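Local atomic coordinates of uncharacterized protein (Bacteroides uniformis, PDB entry 4IYK), a protein that is of unknown function but probably binds carbohydrate. Residues Tyr63-Phe77 / Val87-Phe101. Numbering follows the deposited sequence.
Sequences YRNNMVFAATYDVRF and VKDFVVKSGDNVYDF. With EDO (1,2-ethanediol), chain H; EDO (1,2-ethanediol), chain D; EDO (1,2-ethanediol), chain I.
Tyr73 and Phe90 bond in both directions, Tyr73 N to Phe90 O and Phe90 N to Tyr73 O, each at 2.7 Å, and Val75 pairs likewise with Val87. These two antiparallel hydrogen-bonded pairs are out of step by one residue: Asp89 and Phe90 both lie opposite Tyr73, a G1 beta bulge, with Asp89 in a left-handed backbone conformation. Beside the bulge, Asp74 OD1 packs against Lys88 CD; its carboxylate has only a long salt bridge to Lys88 NZ (3.9 Å from OD2), while OD1 is hydrogen-bonded to His45. Deeper in, Tyr63 OH donates to Tyr99 O at 2.7 Å, in the carbonyl plane and on a lone pair, linking through a side chain the two outer strands of one sheet, 62-65 and 95-103. Tyr73 OH reaches back to Phe69 O, which pins the ring while Val92 CG2 packs 3.7 Å from its CE1. The branches of Val75 part: CG2 sits over a face of the Phe90 ring, 3.9 Å from its centroid, and CG1, anti to the backbone N (chi1 177°), meets Phe101 CE1. Phe77 turns its edge to the face of Phe101 in a T-shaped pair, planes at 75°, with CZ above the ring centre; Tyr99 CD1 lies over the opposite face, and Tyr63 completes the aromatic cluster. The hairpin 67-77/85-92 forms one edge of a four-stranded antiparallel sheet, with strand 40-44 on the other side of 67-77. Strands 62-65 and 95-103 flank strand 15-23 in the second sheet, and Ile17, Ile40 and Trp55 add to the core between the layers, in a domain of the transthyretin clan.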
loop_
_atom_site.group_PDB
_atom_site.type_symbol
_atom_site.label_atom_id
_atom_site.label_comp_id
_atom_site.label_asym_id
_atom_site.label_seq_id
_atom_site.Cartn_x
_atom_site.Cartn_y
_atom_site.Cartn_z
ATOM N N TYR A 63 -7.354 -7.625 -6.530
ATOM C CA TYR A 63 -6.558 -8.558 -7.324
ATOM C C TYR A 63 -7.467 -9.291 -8.321
ATOM O O TYR A 63 -8.658 -9.432 -8.064
ATOM C CB TYR A 63 -5.758 -9.541 -6.422
ATOM C CG TYR A 63 -6.591 -10.620 -5.767
ATOM C CD1 TYR A 63 -6.781 -11.855 -6.385
ATOM C CD2 TYR A 63 -7.143 -10.434 -4.499
ATOM C CE1 TYR A 63 -7.558 -12.849 -5.794
ATOM C CE2 TYR A 63 -7.914 -11.429 -3.893
ATOM C CZ TYR A 63 -8.147 -12.619 -4.562
ATOM O OH TYR A 63 -8.907 -13.603 -3.991
ATOM N N ARG A 64 -6.887 -9.756 -9.457
ATOM C CA ARG A 64 -7.590 -10.476 -10.517
ATOM C C ARG A 64 -6.638 -11.402 -11.263
ATOM O O ARG A 64 -5.563 -10.979 -11.670
ATOM C CB ARG A 64 -8.235 -9.482 -11.489
ATOM C CG ARG A 64 -9.184 -10.160 -12.453
ATOM C CD ARG A 64 -9.626 -9.204 -13.540
ATOM N NE ARG A 64 -10.497 -9.880 -14.499
ATOM C CZ ARG A 64 -11.178 -9.262 -15.456
ATOM N NH1 ARG A 64 -11.109 -7.937 -15.583
ATOM N NH2 ARG A 64 -11.929 -9.960 -16.299
ATOM N N ASN A 65 -7.040 -12.667 -11.443
ATOM C CA ASN A 65 -6.239 -13.666 -12.141
ATOM C C ASN A 65 -7.145 -14.525 -12.998
ATOM O O ASN A 65 -7.962 -15.250 -12.459
ATOM C CB ASN A 65 -5.436 -14.531 -11.141
ATOM C CG ASN A 65 -4.290 -15.317 -11.768
ATOM O OD1 ASN A 65 -4.289 -15.653 -12.956
ATOM N ND2 ASN A 65 -3.284 -15.643 -10.972
ATOM N N ASN A 66 -7.015 -14.434 -14.332
ATOM C CA ASN A 66 -7.845 -15.238 -15.241
ATOM C C ASN A 66 -7.126 -16.484 -15.745
ATOM O O ASN A 66 -7.619 -17.139 -16.662
ATOM C CB ASN A 66 -8.340 -14.396 -16.420
ATOM C CG ASN A 66 -9.556 -13.593 -16.041
ATOM O OD1 ASN A 66 -9.438 -12.520 -15.474
ATOM N ND2 ASN A 66 -10.750 -14.151 -16.239
HETATM N N MSE A 67 -5.995 -16.844 -15.118
HETATM C CA MSE A 67 -5.225 -18.016 -15.513
HETATM C C MSE A 67 -4.897 -18.912 -14.306
HETATM O O MSE A 67 -3.722 -19.159 -14.026
HETATM C CB MSE A 67 -3.945 -17.552 -16.205
HETATM C CG MSE A 67 -3.874 -17.914 -17.676
HETATM SE SE MSE A 67 -2.763 -16.672 -18.704
HETATM C CE MSE A 67 -1.205 -16.452 -17.511
ATOM N N VAL A 68 -5.913 -19.407 -13.593
ATOM C CA VAL A 68 -5.649 -20.287 -12.444
ATOM C C VAL A 68 -6.277 -21.673 -12.670
ATOM O O VAL A 68 -7.241 -21.823 -13.426
ATOM C CB VAL A 68 -6.039 -19.693 -11.057
ATOM C CG1 VAL A 68 -5.203 -18.465 -10.728
ATOM C CG2 VAL A 68 -7.526 -19.363 -10.965
ATOM N N PHE A 69 -5.690 -22.692 -12.033
ATOM C CA PHE A 69 -6.157 -24.068 -12.148
ATOM C C PHE A 69 -7.074 -24.415 -10.994
ATOM O O PHE A 69 -6.768 -24.088 -9.840
ATOM C CB PHE A 69 -4.970 -25.052 -12.216
ATOM C CG PHE A 69 -4.294 -25.079 -13.567
ATOM C CD1 PHE A 69 -3.357 -24.108 -13.916
ATOM C CD2 PHE A 69 -4.607 -26.059 -14.499
ATOM C CE1 PHE A 69 -2.748 -24.119 -15.175
ATOM C CE2 PHE A 69 -3.987 -26.079 -15.754
ATOM C CZ PHE A 69 -3.062 -25.106 -16.085
ATOM N N ALA A 70 -8.224 -25.040 -11.319
ATOM C CA ALA A 70 -9.181 -25.519 -10.327
ATOM C C ALA A 70 -8.479 -26.596 -9.530
ATOM O O ALA A 70 -8.065 -27.606 -10.110
ATOM C CB ALA A 70 -10.437 -26.058 -11.001
ATOM N N ALA A 71 -8.214 -26.303 -8.238
ATOM C CA ALA A 71 -7.481 -27.159 -7.293
ATOM C C ALA A 71 -7.650 -26.646 -5.861
ATOM O O ALA A 71 -8.338 -25.647 -5.647
ATOM C CB ALA A 71 -5.994 -27.172 -7.663
ATOM N N THR A 72 -7.014 -27.324 -4.889
ATOM C CA THR A 72 -6.985 -26.927 -3.476
ATOM C C THR A 72 -5.568 -26.415 -3.184
ATOM O O THR A 72 -4.589 -27.044 -3.592
ATOM C CB THR A 72 -7.422 -28.083 -2.577
ATOM O OG1 THR A 72 -8.737 -28.468 -2.970
ATOM C CG2 THR A 72 -7.424 -27.706 -1.100
ATOM N N TYR A 73 -5.468 -25.262 -2.507
ATOM C CA TYR A 73 -4.194 -24.601 -2.231
ATOM C C TYR A 73 -3.966 -24.251 -0.765
ATOM O O TYR A 73 -4.900 -24.164 0.025
ATOM C CB TYR A 73 -4.141 -23.260 -3.018
ATOM C CG TYR A 73 -4.186 -23.379 -4.524
ATOM C CD1 TYR A 73 -5.400 -23.472 -5.200
ATOM C CD2 TYR A 73 -3.022 -23.325 -5.280
ATOM C CE1 TYR A 73 -5.448 -23.570 -6.591
ATOM C CE2 TYR A 73 -3.056 -23.417 -6.673
ATOM C CZ TYR A 73 -4.273 -23.536 -7.326
ATOM O OH TYR A 73 -4.311 -23.637 -8.695
ATOM N N ASP A 74 -2.715 -23.945 -0.449
ATOM C CA ASP A 74 -2.287 -23.323 0.791
ATOM C C ASP A 74 -1.884 -21.913 0.420
ATOM O O ASP A 74 -1.047 -21.753 -0.471
ATOM C CB ASP A 74 -1.132 -24.084 1.443
ATOM C CG ASP A 74 -1.521 -25.460 1.939
ATOM O OD1 ASP A 74 -2.630 -25.594 2.516
ATOM O OD2 ASP A 74 -0.726 -26.404 1.738
ATOM N N VAL A 75 -2.499 -20.896 1.036
ATOM C CA VAL A 75 -2.199 -19.479 0.730
ATOM C C VAL A 75 -1.320 -18.933 1.848
ATOM O O VAL A 75 -1.544 -19.250 3.013
ATOM C CB VAL A 75 -3.482 -18.621 0.507
ATOM C CG1 VAL A 75 -3.152 -17.149 0.261
ATOM C CG2 VAL A 75 -4.329 -19.167 -0.632
ATOM N N ARG A 76 -0.332 -18.114 1.495
ATOM C CA ARG A 76 0.599 -17.538 2.451
ATOM C C ARG A 76 0.837 -16.048 2.186
ATOM O O ARG A 76 1.118 -15.657 1.051
ATOM C CB ARG A 76 1.921 -18.309 2.357
ATOM C CG ARG A 76 2.946 -17.983 3.413
ATOM C CD ARG A 76 4.174 -18.854 3.232
ATOM N NE ARG A 76 3.943 -20.235 3.667
ATOM C CZ ARG A 76 4.163 -20.676 4.902
ATOM N NH1 ARG A 76 4.611 -19.849 5.839
ATOM N NH2 ARG A 76 3.940 -21.951 5.209
ATOM N N PHE A 77 0.777 -15.229 3.246
ATOM C CA PHE A 77 1.103 -13.804 3.200
ATOM C C PHE A 77 2.316 -13.551 4.052
ATOM O O PHE A 77 2.335 -13.946 5.220
ATOM C CB PHE A 77 -0.057 -12.938 3.680
ATOM C CG PHE A 77 -1.251 -12.977 2.772
ATOM C CD1 PHE A 77 -1.288 -12.205 1.609
ATOM C CD2 PHE A 77 -2.331 -13.795 3.059
ATOM C CE1 PHE A 77 -2.393 -12.245 0.763
ATOM C CE2 PHE A 77 -3.436 -13.834 2.208
ATOM C CZ PHE A 77 -3.460 -13.060 1.068
ATOM N N VAL A 87 -3.706 -19.155 4.934
ATOM C CA VAL A 87 -5.053 -19.667 4.710
ATOM C C VAL A 87 -4.858 -21.093 4.139
ATOM O O VAL A 87 -4.510 -21.254 2.970
ATOM C CB VAL A 87 -5.977 -18.770 3.846
ATOM C CG1 VAL A 87 -7.387 -19.348 3.766
ATOM C CG2 VAL A 87 -6.027 -17.339 4.378
ATOM N N LYS A 88 -5.013 -22.115 4.989
ATOM C CA LYS A 88 -4.862 -23.513 4.570
ATOM C C LYS A 88 -6.177 -24.021 3.943
ATOM O O LYS A 88 -7.255 -23.572 4.338
ATOM C CB LYS A 88 -4.444 -24.409 5.762
ATOM C CG LYS A 88 -3.119 -24.033 6.445
ATOM C CD LYS A 88 -1.860 -24.469 5.673
ATOM C CE LYS A 88 -1.349 -25.833 6.076
ATOM N NZ LYS A 88 0.024 -26.094 5.552
ATOM N N ASP A 89 -6.075 -24.968 2.980
ATOM C CA ASP A 89 -7.180 -25.641 2.268
ATOM C C ASP A 89 -8.098 -24.639 1.541
ATOM O O ASP A 89 -9.324 -24.653 1.683
ATOM C CB ASP A 89 -7.986 -26.555 3.208
ATOM C CG ASP A 89 -7.144 -27.528 4.029
ATOM O OD1 ASP A 89 -6.074 -27.959 3.534
ATOM O OD2 ASP A 89 -7.545 -27.842 5.163
ATOM N N PHE A 90 -7.478 -23.801 0.726
ATOM C CA PHE A 90 -8.127 -22.788 -0.091
ATOM C C PHE A 90 -8.561 -23.444 -1.406
ATOM O O PHE A 90 -7.709 -23.797 -2.223
ATOM C CB PHE A 90 -7.123 -21.639 -0.316
ATOM C CG PHE A 90 -7.658 -20.410 -1.010
ATOM C CD1 PHE A 90 -8.191 -19.353 -0.276
ATOM C CD2 PHE A 90 -7.546 -20.266 -2.390
ATOM C CE1 PHE A 90 -8.634 -18.185 -0.916
ATOM C CE2 PHE A 90 -8.011 -19.107 -3.029
ATOM C CZ PHE A 90 -8.558 -18.078 -2.289
ATOM N N VAL A 91 -9.874 -23.648 -1.597
ATOM C CA VAL A 91 -10.399 -24.323 -2.788
ATOM C C VAL A 91 -10.693 -23.317 -3.912
ATOM O O VAL A 91 -11.448 -22.352 -3.732
ATOM C CB VAL A 91 -11.646 -25.213 -2.468
ATOM C CG1 VAL A 91 -12.260 -25.817 -3.732
ATOM C CG2 VAL A 91 -11.296 -26.320 -1.480
ATOM N N VAL A 92 -10.084 -23.567 -5.079
ATOM C CA VAL A 92 -10.340 -22.798 -6.290
ATOM C C VAL A 92 -11.253 -23.691 -7.134
ATOM O O VAL A 92 -10.822 -24.739 -7.606
ATOM C CB VAL A 92 -9.058 -22.331 -7.030
ATOM C CG1 VAL A 92 -9.379 -21.813 -8.433
ATOM C CG2 VAL A 92 -8.316 -21.266 -6.224
ATOM N N LYS A 93 -12.526 -23.309 -7.260
ATOM C CA LYS A 93 -13.507 -24.060 -8.046
ATOM C C LYS A 93 -13.344 -23.764 -9.542
ATOM O O LYS A 93 -12.810 -22.710 -9.919
ATOM C CB LYS A 93 -14.944 -23.723 -7.593
ATOM C CG LYS A 93 -15.321 -24.346 -6.256
ATOM C CD LYS A 93 -16.823 -24.584 -6.137
ATOM C CE LYS A 93 -17.175 -25.446 -4.945
ATOM N NZ LYS A 93 -18.629 -25.753 -4.894
ATOM N N SER A 94 -13.834 -24.689 -10.389
ATOM C CA SER A 94 -13.861 -24.526 -11.840
ATOM C C SER A 94 -14.723 -23.288 -12.153
ATOM O O SER A 94 -15.744 -23.078 -11.500
ATOM C CB SER A 94 -14.417 -25.789 -12.498
ATOM O OG SER A 94 -14.310 -25.766 -13.912
ATOM N N GLY A 95 -14.256 -22.446 -13.063
ATOM C CA GLY A 95 -14.937 -21.201 -13.412
ATOM C C GLY A 95 -14.486 -20.007 -12.585
ATOM O O GLY A 95 -13.327 -19.944 -12.153
ATOM N N ASP A 96 -15.403 -19.048 -12.340
ATOM C CA ASP A 96 -15.063 -17.841 -11.585
ATOM C C ASP A 96 -15.160 -18.053 -10.078
ATOM O O ASP A 96 -16.021 -18.786 -9.598
ATOM C CB ASP A 96 -15.907 -16.631 -12.011
ATOM C CG ASP A 96 -15.363 -15.305 -11.489
ATOM O OD1 ASP A 96 -14.121 -15.078 -11.599
ATOM O OD2 ASP A 96 -16.162 -14.511 -10.936
ATOM N N ASN A 97 -14.251 -17.399 -9.346
ATOM C CA ASN A 97 -14.122 -17.445 -7.892
ATOM C C ASN A 97 -13.922 -16.053 -7.332
ATOM O O ASN A 97 -13.241 -15.224 -7.951
ATOM C CB ASN A 97 -12.930 -18.321 -7.480
ATOM C CG ASN A 97 -13.068 -19.775 -7.836
ATOM O OD1 ASN A 97 -13.336 -20.605 -6.983
ATOM N ND2 ASN A 97 -12.812 -20.127 -9.089
ATOM N N VAL A 98 -14.481 -15.796 -6.147
ATOM C CA VAL A 98 -14.297 -14.491 -5.515
ATOM C C VAL A 98 -13.817 -14.756 -4.070
ATOM O O VAL A 98 -14.257 -15.727 -3.482
ATOM C CB VAL A 98 -15.585 -13.589 -5.636
ATOM C CG1 VAL A 98 -16.809 -14.228 -4.979
ATOM C CG2 VAL A 98 -15.347 -12.186 -5.098
ATOM N N TYR A 99 -12.811 -13.989 -3.561
ATOM C CA TYR A 99 -12.336 -14.160 -2.180
ATOM C C TYR A 99 -11.629 -12.896 -1.679
ATOM O O TYR A 99 -10.610 -12.442 -2.231
ATOM C CB TYR A 99 -11.418 -15.390 -1.999
ATOM C CG TYR A 99 -11.224 -15.799 -0.547
ATOM C CD1 TYR A 99 -10.254 -15.191 0.248
ATOM C CD2 TYR A 99 -12.002 -16.802 0.026
ATOM C CE1 TYR A 99 -10.069 -15.565 1.579
ATOM C CE2 TYR A 99 -11.819 -17.194 1.358
ATOM C CZ TYR A 99 -10.846 -16.572 2.129
ATOM O OH TYR A 99 -10.652 -16.935 3.442
ATOM N N ASP A 100 -12.163 -12.362 -0.588
ATOM C CA ASP A 100 -11.605 -11.192 0.068
ATOM C C ASP A 100 -10.799 -11.642 1.280
ATOM O O ASP A 100 -11.251 -12.497 2.037
ATOM C CB ASP A 100 -12.732 -10.221 0.473
ATOM C CG ASP A 100 -13.469 -9.589 -0.703
ATOM O OD1 ASP A 100 -12.873 -9.493 -1.803
ATOM O OD2 ASP A 100 -14.640 -9.189 -0.521
ATOM N N PHE A 101 -9.586 -11.111 1.440
ATOM C CA PHE A 101 -8.760 -11.456 2.597
ATOM C C PHE A 101 -8.868 -10.301 3.604
ATOM O O PHE A 101 -8.769 -9.135 3.212
ATOM C CB PHE A 101 -7.290 -11.700 2.164
ATOM C CG PHE A 101 -7.083 -12.849 1.205
ATOM C CD1 PHE A 101 -6.854 -14.136 1.676
ATOM C CD2 PHE A 101 -7.049 -12.633 -0.169
ATOM C CE1 PHE A 101 -6.637 -15.195 0.786
ATOM C CE2 PHE A 101 -6.836 -13.693 -1.062
ATOM C CZ PHE A 101 -6.628 -14.966 -0.580
HETATM C C1 EDO H . -13.030 -12.745 -13.414
HETATM O O1 EDO H . -11.872 -11.933 -13.340
HETATM C C2 EDO H . -13.942 -12.295 -14.577
HETATM O O2 EDO H . -13.303 -12.545 -15.816
HETATM C C1 EDO D . -14.167 -14.188 2.376
HETATM O O1 EDO D . -13.679 -13.524 3.538
HETATM C C2 EDO D . -14.912 -13.155 1.485
HETATM O O2 EDO D . -14.935 -13.596 0.134
HETATM C C1 EDO I . -8.328 -14.395 7.171
HETATM O O1 EDO I . -8.042 -13.327 8.074
HETATM C C2 EDO I . -8.689 -13.832 5.767
HETATM O O2 EDO I . -8.888 -14.908 4.886
#